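PDB 5AJ8: tubulin binding cofactor C from Leishmania major, which probably acts as a chaperone of the TBCC family in tubulin folding and heterodimer assembly, this chain being its C-terminal domain. Local coordinates for residues Asn72-Trp78 with Ala90-Tyr96; Cys34-Tyr40 with Cys53-Tyr59; Leu65-Thr71 with Pro83-Asp89. The protein carries 1 engineered substitution. All blocks are in the same frame, centred on the assembly; numbering follows the deposited sequence.

Contact 1: Asn72-Trp78 with Ala90-Tyr96. Engineered in segment 72-78: Met-75 (natural residue Leu).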
loop_
_atom_site.group_PDB
_atom_site.type_symbol
_atom_site.label_atom_id
_atom_site.label_comp_id
_atom_site.label_asym_id
_atom_site.label_seq_id
_atom_site.Cartn_x
_atom_site.Cartn_y
_atom_site.Cartn_z
ATOM N N ASN A 72 -4.976 1.297 13.018
ATOM C CA ASN A 72 -5.590 0.022 12.598
ATOM C C ASN A 72 -5.637 -0.150 11.077
ATOM O O ASN A 72 -6.685 -0.425 10.498
ATOM C CB ASN A 72 -7.000 -0.157 13.197
ATOM C CG ASN A 72 -6.976 -0.361 14.699
ATOM O OD1 ASN A 72 -6.856 -1.474 15.194
ATOM N ND2 ASN A 72 -7.124 0.705 15.420
ATOM N N LEU A 73 -4.491 0.052 10.436
ATOM C CA LEU A 73 -4.310 -0.213 8.998
ATOM C C LEU A 73 -3.536 -1.512 8.841
ATOM O O LEU A 73 -2.526 -1.716 9.516
ATOM C CB LEU A 73 -3.529 0.907 8.318
ATOM C CG LEU A 73 -4.111 2.316 8.157
ATOM C CD1 LEU A 73 -3.659 3.045 6.919
ATOM C CD2 LEU A 73 -5.620 2.315 8.235
ATOM N N ASP A 74 -4.049 -2.422 8.008
ATOM C CA ASP A 74 -3.259 -3.582 7.592
ATOM C C ASP A 74 -2.661 -3.202 6.246
ATOM O O ASP A 74 -3.403 -2.963 5.280
ATOM C CB ASP A 74 -4.084 -4.863 7.503
ATOM C CG ASP A 74 -4.488 -5.421 8.875
ATOM O OD1 ASP A 74 -3.940 -4.986 9.911
ATOM O OD2 ASP A 74 -5.411 -6.283 8.906
HETATM N N MSE A 75 -1.335 -3.087 6.195
HETATM C CA MSE A 75 -0.616 -2.564 5.011
HETATM C C MSE A 75 0.093 -3.693 4.297
HETATM O O MSE A 75 1.050 -4.263 4.839
HETATM C CB MSE A 75 0.439 -1.530 5.464
HETATM C CG MSE A 75 -0.035 -0.270 6.176
HETATM SE SE MSE A 75 -1.357 0.723 5.134
HETATM C CE MSE A 75 -0.180 0.958 3.565
ATOM N N TYR A 76 -0.335 -4.019 3.071
ATOM C CA TYR A 76 0.300 -5.041 2.239
ATOM C C TYR A 76 1.145 -4.360 1.167
ATOM O O TYR A 76 0.627 -3.813 0.183
ATOM C CB TYR A 76 -0.755 -5.969 1.622
ATOM C CG TYR A 76 -1.554 -6.740 2.670
ATOM C CD1 TYR A 76 -2.696 -6.198 3.256
ATOM C CD2 TYR A 76 -1.144 -7.982 3.087
ATOM C CE1 TYR A 76 -3.427 -6.909 4.218
ATOM C CE2 TYR A 76 -1.847 -8.696 4.034
ATOM C CZ TYR A 76 -2.985 -8.157 4.600
ATOM O OH TYR A 76 -3.652 -8.896 5.561
ATOM N N VAL A 77 2.453 -4.397 1.366
ATOM C CA VAL A 77 3.345 -3.420 0.820
ATOM C C VAL A 77 4.519 -4.040 0.032
ATOM O O VAL A 77 5.164 -4.989 0.494
ATOM C CB VAL A 77 3.905 -2.557 1.991
ATOM C CG1 VAL A 77 5.023 -1.640 1.531
ATOM C CG2 VAL A 77 2.789 -1.755 2.627
ATOM N N TRP A 78 4.798 -3.468 -1.139
ATOM C CA TRP A 78 6.066 -3.691 -1.849
ATOM C C TRP A 78 6.658 -2.305 -2.081
ATOM O O TRP A 78 6.175 -1.540 -2.914
ATOM C CB TRP A 78 5.855 -4.434 -3.172
ATOM C CG TRP A 78 7.139 -5.023 -3.810
ATOM C CD1 TRP A 78 8.374 -4.435 -3.911
ATOM C CD2 TRP A 78 7.261 -6.305 -4.437
ATOM N NE1 TRP A 78 9.253 -5.286 -4.542
ATOM C CE2 TRP A 78 8.590 -6.436 -4.881
ATOM C CE3 TRP A 78 6.377 -7.370 -4.628
ATOM C CZ2 TRP A 78 9.054 -7.593 -5.527
ATOM C CZ3 TRP A 78 6.828 -8.512 -5.259
ATOM C CH2 TRP A 78 8.157 -8.624 -5.693
ATOM N N ALA A 90 -1.284 0.595 15.887
ATOM C CA ALA A 90 -1.981 -0.628 15.508
ATOM C C ALA A 90 -1.820 -0.836 14.010
ATOM O O ALA A 90 -2.786 -1.135 13.294
ATOM C CB ALA A 90 -3.457 -0.588 15.940
HETATM N N MSE A 91 -0.584 -0.673 13.555
HETATM C CA MSE A 91 -0.235 -0.859 12.146
HETATM C C MSE A 91 0.302 -2.258 12.015
HETATM O O MSE A 91 1.114 -2.707 12.842
HETATM C CB MSE A 91 0.790 0.149 11.671
HETATM C CG MSE A 91 0.473 1.619 11.973
HETATM SE SE MSE A 91 -1.179 2.186 11.114
HETATM C CE MSE A 91 -0.442 2.341 9.304
ATOM N N ARG A 92 -0.161 -2.986 11.003
ATOM C CA ARG A 92 0.371 -4.318 10.735
ATOM C C ARG A 92 0.781 -4.421 9.262
ATOM O O ARG A 92 0.013 -4.024 8.367
ATOM C CB ARG A 92 -0.677 -5.389 11.053
ATOM C CG ARG A 92 -1.248 -5.261 12.462
ATOM C CD ARG A 92 -2.023 -6.504 12.878
ATOM N NE ARG A 92 -3.125 -6.761 11.957
ATOM C CZ ARG A 92 -3.906 -7.828 12.007
ATOM N NH1 ARG A 92 -3.697 -8.763 12.914
ATOM N NH2 ARG A 92 -4.921 -7.965 11.149
ATOM N N PHE A 93 1.956 -4.971 9.025
ATOM C CA PHE A 93 2.554 -5.024 7.682
ATOM C C PHE A 93 2.718 -6.414 7.117
ATOM O O PHE A 93 3.180 -7.332 7.776
ATOM C CB PHE A 93 3.909 -4.318 7.666
ATOM C CG PHE A 93 3.799 -2.828 7.768
ATOM C CD1 PHE A 93 3.575 -2.230 8.978
ATOM C CD2 PHE A 93 3.911 -2.038 6.636
ATOM C CE1 PHE A 93 3.470 -0.859 9.075
ATOM C CE2 PHE A 93 3.784 -0.672 6.707
ATOM C CZ PHE A 93 3.560 -0.076 7.931
ATOM N N GLY A 94 2.347 -6.528 5.857
ATOM C CA GLY A 94 2.442 -7.757 5.100
ATOM C C GLY A 94 2.933 -7.445 3.695
ATOM O O GLY A 94 3.170 -6.273 3.347
ATOM N N PRO A 95 3.114 -8.493 2.888
ATOM C CA PRO A 95 3.553 -8.368 1.506
ATOM C C PRO A 95 2.418 -8.149 0.489
ATOM O O PRO A 95 1.295 -8.684 0.635
ATOM C CB PRO A 95 4.204 -9.719 1.261
ATOM C CG PRO A 95 3.316 -10.669 2.014
ATOM C CD PRO A 95 2.973 -9.911 3.287
ATOM N N TYR A 96 2.754 -7.401 -0.554
ATOM C CA TYR A 96 1.837 -7.035 -1.654
ATOM C C TYR A 96 1.306 -8.265 -2.410
ATOM O O TYR A 96 0.200 -8.248 -2.978
ATOM C CB TYR A 96 2.611 -6.118 -2.604
ATOM C CG TYR A 96 1.872 -5.442 -3.729
ATOM C CD1 TYR A 96 0.810 -4.575 -3.481
ATOM C CD2 TYR A 96 2.272 -5.627 -5.043
ATOM C CE1 TYR A 96 0.172 -3.912 -4.501
ATOM C CE2 TYR A 96 1.640 -4.969 -6.076
ATOM C CZ TYR A 96 0.588 -4.113 -5.802
ATOM O OH TYR A 96 -0.034 -3.452 -6.827
HETATM O O HOH W 1 -4.093 -3.008 11.846
HETATM O O HOH W 2 6.085 -7.190 -0.782
#
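Arg-92 and Asp-74 sit on the same face of neighbouring parallel strands, their side chains lying side by side. From CB through CG to CD the arginine runs past Asp-74 OD1, with Arg-92 CB 3.5 Å from it. A bend at chi3 (-59°) then brings the head round: Arg-92 NE donates to Asp-74 OD1 at 2.8 Å, while NH2 donates to OD2. Both bonds lie close to the guanidinium plane, yet NE meets OD1 from above the carboxylate, since the two planes stand 36° apart. A water lies within hydrogen-bonding distance of both Asp-74 OD1 (2.8 Å) and Ala-90 O. The backbones are joined by Arg-92 N to Leu-73 O, Met-75 N to Arg-92 O, Gly-94 N to Met-75 O and Val-77 N to Gly-94 O.

On the other face, CB of Met-75, an engineered selenomethionine, sits over the Phe-93 ring, 4.0 Å from its centroid in a CH-pi contact. The CE methyl of Met-91 reaches Leu-73 CB at 3.5 Å. Leu-73, Met-75 and Met-91 pack on Leu-67, and Val-77 on Leu-65, of strand 64-68. Strand 73-79 is flanked on its other edge by strand 56-62, and helix 116-122 packs on Trp-78 and Tyr-96.

Contact 2: Cys34-Tyr40 with Cys53-Tyr59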
loop_
_atom_site.group_PDB
_atom_site.type_symbol
_atom_site.label_atom_id
_atom_site.label_comp_id
_atom_site.label_asym_id
_atom_site.label_seq_id
_atom_site.Cartn_x
_atom_site.Cartn_y
_atom_site.Cartn_z
ATOM N N CYS A 34 -9.664 8.152 4.708
ATOM C CA CYS A 34 -10.464 6.976 4.360
ATOM C C CYS A 34 -10.624 6.053 5.575
ATOM O O CYS A 34 -9.715 5.937 6.409
ATOM C CB CYS A 34 -9.823 6.227 3.199
ATOM S SG CYS A 34 -9.729 7.205 1.719
ATOM N N ALA A 35 -11.772 5.388 5.648
ATOM C CA ALA A 35 -12.112 4.517 6.780
ATOM C C ALA A 35 -12.947 3.319 6.364
ATOM O O ALA A 35 -13.725 3.406 5.413
ATOM C CB ALA A 35 -12.841 5.307 7.867
ATOM N N ASP A 36 -12.743 2.195 7.065
ATOM C CA ASP A 36 -13.606 1.017 6.954
ATOM C C ASP A 36 -13.692 0.541 5.503
ATOM O O ASP A 36 -14.776 0.395 4.940
ATOM C CB ASP A 36 -15.029 1.341 7.448
ATOM C CG ASP A 36 -15.053 1.972 8.847
ATOM O OD1 ASP A 36 -14.127 1.762 9.660
ATOM O OD2 ASP A 36 -16.031 2.686 9.144
ATOM N N CYS A 37 -12.557 0.327 4.877
ATOM C CA CYS A 37 -12.573 -0.165 3.502
ATOM C C CYS A 37 -11.269 -0.849 3.131
ATOM O O CYS A 37 -10.325 -0.855 3.909
ATOM C CB CYS A 37 -12.885 0.964 2.520
ATOM S SG CYS A 37 -11.674 2.286 2.445
ATOM N N ALA A 38 -11.277 -1.463 1.950
ATOM C CA ALA A 38 -10.104 -2.043 1.361
ATOM C C ALA A 38 -9.667 -1.116 0.253
ATOM O O ALA A 38 -10.501 -0.614 -0.516
ATOM C CB ALA A 38 -10.412 -3.429 0.808
ATOM N N ILE A 39 -8.365 -0.901 0.152
ATOM C CA ILE A 39 -7.804 0.001 -0.850
ATOM C C ILE A 39 -6.806 -0.783 -1.699
ATOM O O ILE A 39 -5.804 -1.247 -1.196
ATOM C CB ILE A 39 -7.123 1.210 -0.174
ATOM C CG1 ILE A 39 -8.118 1.954 0.715
ATOM C CG2 ILE A 39 -6.539 2.157 -1.213
ATOM C CD1 ILE A 39 -7.493 3.115 1.471
ATOM N N TYR A 40 -7.106 -0.936 -2.981
ATOM C CA TYR A 40 -6.290 -1.720 -3.906
ATOM C C TYR A 40 -5.587 -0.780 -4.876
ATOM O O TYR A 40 -6.262 -0.134 -5.689
ATOM C CB TYR A 40 -7.196 -2.675 -4.670
ATOM C CG TYR A 40 -7.877 -3.680 -3.791
ATOM C CD1 TYR A 40 -7.186 -4.775 -3.316
ATOM C CD2 TYR A 40 -9.215 -3.541 -3.440
ATOM C CE1 TYR A 40 -7.800 -5.692 -2.512
ATOM C CE2 TYR A 40 -9.840 -4.465 -2.652
ATOM C CZ TYR A 40 -9.129 -5.530 -2.180
ATOM O OH TYR A 40 -9.742 -6.461 -1.404
ATOM N N CYS A 53 -6.179 7.914 8.027
ATOM C CA CYS A 53 -6.951 6.752 7.653
ATOM C C CYS A 53 -7.067 5.834 8.851
ATOM O O CYS A 53 -6.117 5.704 9.621
ATOM C CB CYS A 53 -6.290 6.007 6.488
ATOM S SG CYS A 53 -6.282 6.921 4.939
ATOM N N THR A 54 -8.221 5.195 8.996
ATOM C CA THR A 54 -8.460 4.249 10.079
ATOM C C THR A 54 -9.217 3.019 9.584
ATOM O O THR A 54 -10.123 3.119 8.747
ATOM C CB THR A 54 -9.315 4.848 11.210
ATOM O OG1 THR A 54 -10.515 5.413 10.665
ATOM C CG2 THR A 54 -8.533 5.918 11.969
ATOM N N ASN A 55 -8.846 1.862 10.121
ATOM C CA ASN A 55 -9.560 0.602 9.866
ATOM C C ASN A 55 -9.651 0.300 8.379
ATOM O O ASN A 55 -10.728 0.087 7.847
ATOM C CB ASN A 55 -10.950 0.655 10.498
ATOM C CG ASN A 55 -11.676 -0.673 10.446
ATOM O OD1 ASN A 55 -11.059 -1.747 10.439
ATOM N ND2 ASN A 55 -12.998 -0.609 10.432
ATOM N N CYS A 56 -8.505 0.346 7.700
ATOM C CA CYS A 56 -8.449 0.054 6.274
ATOM C C CYS A 56 -7.465 -1.066 6.039
ATOM O O CYS A 56 -6.524 -1.231 6.802
ATOM C CB CYS A 56 -8.008 1.279 5.455
ATOM S SG CYS A 56 -9.158 2.653 5.439
ATOM N N ARG A 57 -7.707 -1.833 4.972
ATOM C CA ARG A 57 -6.752 -2.807 4.450
ATOM C C ARG A 57 -6.244 -2.238 3.130
ATOM O O ARG A 57 -7.045 -1.978 2.238
ATOM C CB ARG A 57 -7.455 -4.158 4.201
ATOM C CG ARG A 57 -7.494 -5.143 5.337
ATOM C CD ARG A 57 -8.242 -4.617 6.538
ATOM N NE ARG A 57 -9.556 -4.049 6.234
ATOM C CZ ARG A 57 -10.208 -3.242 7.072
ATOM N NH1 ARG A 57 -9.674 -2.928 8.267
ATOM N NH2 ARG A 57 -11.399 -2.745 6.709
ATOM N N VAL A 58 -4.930 -2.042 3.007
ATOM C CA VAL A 58 -4.327 -1.340 1.868
ATOM C C VAL A 58 -3.281 -2.205 1.166
ATOM O O VAL A 58 -2.438 -2.803 1.833
ATOM C CB VAL A 58 -3.671 -0.055 2.350
ATOM C CG1 VAL A 58 -3.152 0.793 1.200
ATOM C CG2 VAL A 58 -4.673 0.744 3.174
ATOM N N TYR A 59 -3.401 -2.350 -0.162
ATOM C CA TYR A 59 -2.467 -3.129 -0.969
ATOM C C TYR A 59 -1.805 -2.147 -1.899
ATOM O O TYR A 59 -2.461 -1.580 -2.751
ATOM C CB TYR A 59 -3.194 -4.221 -1.755
ATOM C CG TYR A 59 -3.983 -5.199 -0.878
ATOM C CD1 TYR A 59 -5.217 -4.865 -0.376
ATOM C CD2 TYR A 59 -3.459 -6.442 -0.534
ATOM C CE1 TYR A 59 -5.923 -5.733 0.442
ATOM C CE2 TYR A 59 -4.158 -7.323 0.294
ATOM C CZ TYR A 59 -5.399 -6.960 0.777
ATOM O OH TYR A 59 -6.141 -7.831 1.563
#
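Two successive coils of a right-handed parallel beta-helix, the fold of the C-CAP/cofactor C domain, stack here in exact register from Cys-34 on Cys-53 to Tyr-40 on Tyr-59. Both segments bend sharply, at Asp-36 and Cys-37 and at Asn-55, so the contact passes from one sheet to the next.

At the corner, Asn-55 ND2 donates to Asp-36 OD1 at 2.7 Å, coming from above the carboxylate plane; the amide and carboxylate are turned 68° apart. Asn-55 has its CG anti to the backbone N (chi1 -172°), which directs the amide to Asp-36. Its OD1 takes a bond from Arg-57 NH1 at 2.8 Å, and the bends at chi2 and chi3 fold the arginine back to reach it. One amide thus joins the carboxylate to the guanidinium. Near the corner, Cys-37 SG and Cys-56 SG lie 3.9 Å apart, too far for a disulfide between them, in van der Waals packing. Further along the same inward face, Ile-39 CD1 rests 4.1 Å from Val-58 CG2.

The strands are held by Ile-39 N to Arg-57 O at 2.7 Å and by Tyr-59 N to Ile-39 O. Tyr-40 and Tyr-59 point the same way, their hydroxyls bonded to Ser-164 and Arg-162 respectively. Their rings are nearly parallel (12°) but offset, with little overlap, and Tyr-40 CE1 meets Tyr-59 CD1 at 3.5 Å.

Contact 3: Leu65-Thr71 with Pro83-Asp89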
loop_
_atom_site.group_PDB
_atom_site.type_symbol
_atom_site.label_atom_id
_atom_site.label_comp_id
_atom_site.label_asym_id
_atom_site.label_seq_id
_atom_site.Cartn_x
_atom_site.Cartn_y
_atom_site.Cartn_z
ATOM N N LEU A 65 6.825 5.108 0.824
ATOM C CA LEU A 65 5.553 4.998 1.509
ATOM C C LEU A 65 5.624 5.773 2.818
ATOM O O LEU A 65 6.521 5.552 3.619
ATOM C CB LEU A 65 5.181 3.544 1.793
ATOM C CG LEU A 65 3.860 3.279 2.534
ATOM C CD1 LEU A 65 2.674 3.893 1.827
ATOM C CD2 LEU A 65 3.611 1.786 2.726
ATOM N N ARG A 66 4.709 6.713 3.004
ATOM C CA ARG A 66 4.631 7.435 4.270
ATOM C C ARG A 66 3.202 7.484 4.805
ATOM O O ARG A 66 2.259 7.777 4.080
ATOM C CB ARG A 66 5.210 8.842 4.139
ATOM C CG ARG A 66 5.168 9.619 5.453
ATOM C CD ARG A 66 6.322 10.598 5.586
ATOM N NE ARG A 66 6.336 11.313 6.873
ATOM C CZ ARG A 66 7.363 12.047 7.304
ATOM N NH1 ARG A 66 8.485 12.150 6.585
ATOM N NH2 ARG A 66 7.280 12.696 8.446
ATOM N N LEU A 67 3.059 7.211 6.085
ATOM C CA LEU A 67 1.751 7.254 6.741
ATOM C C LEU A 67 1.771 8.198 7.952
ATOM O O LEU A 67 2.704 8.179 8.752
ATOM C CB LEU A 67 1.306 5.862 7.164
ATOM C CG LEU A 67 1.055 4.877 6.015
ATOM C CD1 LEU A 67 2.201 3.898 5.916
ATOM C CD2 LEU A 67 -0.232 4.118 6.240
ATOM N N LYS A 68 0.731 9.012 8.078
ATOM C CA LYS A 68 0.639 9.975 9.168
ATOM C C LYS A 68 -0.766 9.947 9.765
ATOM O O LYS A 68 -1.743 10.034 9.049
ATOM C CB LYS A 68 0.958 11.390 8.695
ATOM C CG LYS A 68 0.831 12.422 9.799
ATOM C CD LYS A 68 1.400 13.773 9.413
ATOM C CE LYS A 68 1.356 14.717 10.604
ATOM N NZ LYS A 68 1.785 16.084 10.203
ATOM N N GLY A 69 -0.846 9.848 11.079
ATOM C CA GLY A 69 -2.124 9.932 11.780
ATOM C C GLY A 69 -3.068 8.795 11.458
ATOM O O GLY A 69 -4.276 8.998 11.467
ATOM N N CYS A 70 -2.530 7.605 11.203
ATOM C CA CYS A 70 -3.343 6.431 10.865
ATOM C C CYS A 70 -3.427 5.414 12.034
ATOM O O CYS A 70 -2.489 5.257 12.777
ATOM C CB CYS A 70 -2.770 5.745 9.621
ATOM S SG CYS A 70 -2.776 6.762 8.105
ATOM N N THR A 71 -4.560 4.732 12.155
ATOM C CA THR A 71 -4.766 3.736 13.199
ATOM C C THR A 71 -5.441 2.489 12.620
ATOM O O THR A 71 -6.334 2.608 11.784
ATOM C CB THR A 71 -5.560 4.353 14.367
ATOM O OG1 THR A 71 -6.011 3.331 15.270
ATOM C CG2 THR A 71 -6.740 5.123 13.848
ATOM N N PRO A 83 9.186 1.901 4.644
ATOM C CA PRO A 83 8.028 2.740 4.985
ATOM C C PRO A 83 8.262 3.562 6.240
ATOM O O PRO A 83 8.928 3.084 7.176
ATOM C CB PRO A 83 6.909 1.712 5.199
ATOM C CG PRO A 83 7.306 0.542 4.346
ATOM C CD PRO A 83 8.802 0.494 4.435
ATOM N N ILE A 84 7.781 4.803 6.238
ATOM C CA ILE A 84 7.885 5.709 7.386
ATOM C C ILE A 84 6.490 5.893 7.983
ATOM O O ILE A 84 5.538 6.182 7.253
ATOM C CB ILE A 84 8.457 7.094 6.977
ATOM C CG1 ILE A 84 9.887 6.951 6.435
ATOM C CG2 ILE A 84 8.470 8.042 8.161
ATOM C CD1 ILE A 84 10.503 8.225 5.881
ATOM N N ILE A 85 6.369 5.770 9.299
ATOM C CA ILE A 85 5.127 6.145 9.968
ATOM C C ILE A 85 5.351 7.262 10.974
ATOM O O ILE A 85 6.469 7.482 11.445
ATOM C CB ILE A 85 4.435 4.952 10.648
ATOM C CG1 ILE A 85 5.308 4.315 11.727
ATOM C CG2 ILE A 85 4.057 3.915 9.613
ATOM C CD1 ILE A 85 4.580 3.261 12.543
ATOM N N GLU A 86 4.271 7.975 11.267
ATOM C CA GLU A 86 4.290 9.126 12.147
ATOM C C GLU A 86 2.914 9.309 12.783
ATOM O O GLU A 86 1.920 9.446 12.070
ATOM C CB GLU A 86 4.640 10.387 11.363
ATOM C CG GLU A 86 4.784 11.615 12.235
ATOM C CD GLU A 86 4.994 12.907 11.462
ATOM O OE1 GLU A 86 5.019 12.885 10.203
ATOM O OE2 GLU A 86 5.147 13.957 12.139
ATOM N N GLU A 87 2.856 9.318 14.115
ATOM C CA GLU A 87 1.573 9.383 14.825
ATOM C C GLU A 87 0.604 8.279 14.331
ATOM O O GLU A 87 -0.561 8.548 14.039
ATOM C CB GLU A 87 0.971 10.790 14.691
ATOM C CG GLU A 87 1.687 11.818 15.575
ATOM C CD GLU A 87 1.524 13.270 15.125
ATOM O OE1 GLU A 87 0.682 13.578 14.254
ATOM O OE2 GLU A 87 2.275 14.127 15.636
ATOM N N CYS A 88 1.124 7.052 14.207
ATOM C CA CYS A 88 0.338 5.890 13.798
ATOM C C CYS A 88 0.342 4.864 14.912
ATOM O O CYS A 88 1.239 4.846 15.753
ATOM C CB CYS A 88 0.880 5.270 12.514
ATOM S SG CYS A 88 0.753 6.306 11.050
ATOM N N ASP A 89 -0.655 3.997 14.917
ATOM C CA ASP A 89 -0.717 2.932 15.928
ATOM C C ASP A 89 -1.554 1.797 15.392
ATOM O O ASP A 89 -2.411 2.024 14.566
ATOM C CB ASP A 89 -1.321 3.453 17.246
ATOM C CG ASP A 89 -1.136 2.467 18.431
ATOM O OD1 ASP A 89 -0.022 1.950 18.691
ATOM O OD2 ASP A 89 -2.137 2.219 19.132
#
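Leu-67 N donates to Ile-84 O at 2.9 Å, between two parallel strands that are also joined by Ile-84 N to Leu-65 O and Gly-69 N to Glu-86 O. Past the strand ends Asp-89 N bonds Cys-70 O at 3.1 Å. Gly-69 and Glu-87 both have positive phi, so the two segments turn together at this corner.

On the outer face, one face of the Arg-66 guanidinium rests against Ile-84 CG2. Glu-86 has two conformers; in the one given, and so provisionally, Arg-66 NH2 forms a salt bridge with Glu-86 OE1 at 2.9 Å, meeting it from above the carboxylate with the two flat groups 60° apart. The glutamate of this conformer runs out fully extended (chi1 -176°) beside Lys-68, whose ammonium stays beyond salt-bridge range.

The opposite face is apolar. Leu-67 CD1 touches Ile-85 CG2 at 4.1 Å, and Leu-67 CB meets Cys-88 SG at 4.0 Å. That sulfur accepts a hydrogen bond from Cys-70 N at 3.5 Å, and Cys-70 CB packs on it too. Parallel strands stacked in register, inward apolar side chains and a turn repeated one coil later are characteristic of a parallel beta-helix.

How the contacts relate
Contact 2 comes first along the chain and closes before the others open; contacts 1 and 3 then alternate, 65-71, 72-78, 83-89, 90-96, because each coil gives one strand to each sheet. Contacts 1 and 2 share the sheet holding strands 38-41, 56-62, 73-79 and 91-95, with centres about 10 Å apart. Contact 3 lies in the other sheet, centred about 11 Å from contact 1 and 13 Å from contact 2; contact 2 spans the corner and also touches it through Thr-71, probably bonded to Cys-53 and Asn-55. Contact 2 joins one pair of coils, contacts 1 and 3 another; probable backbone bonds of Val-58 with Asp-74 and Tyr-76 make the step between, continuing the beta-helix.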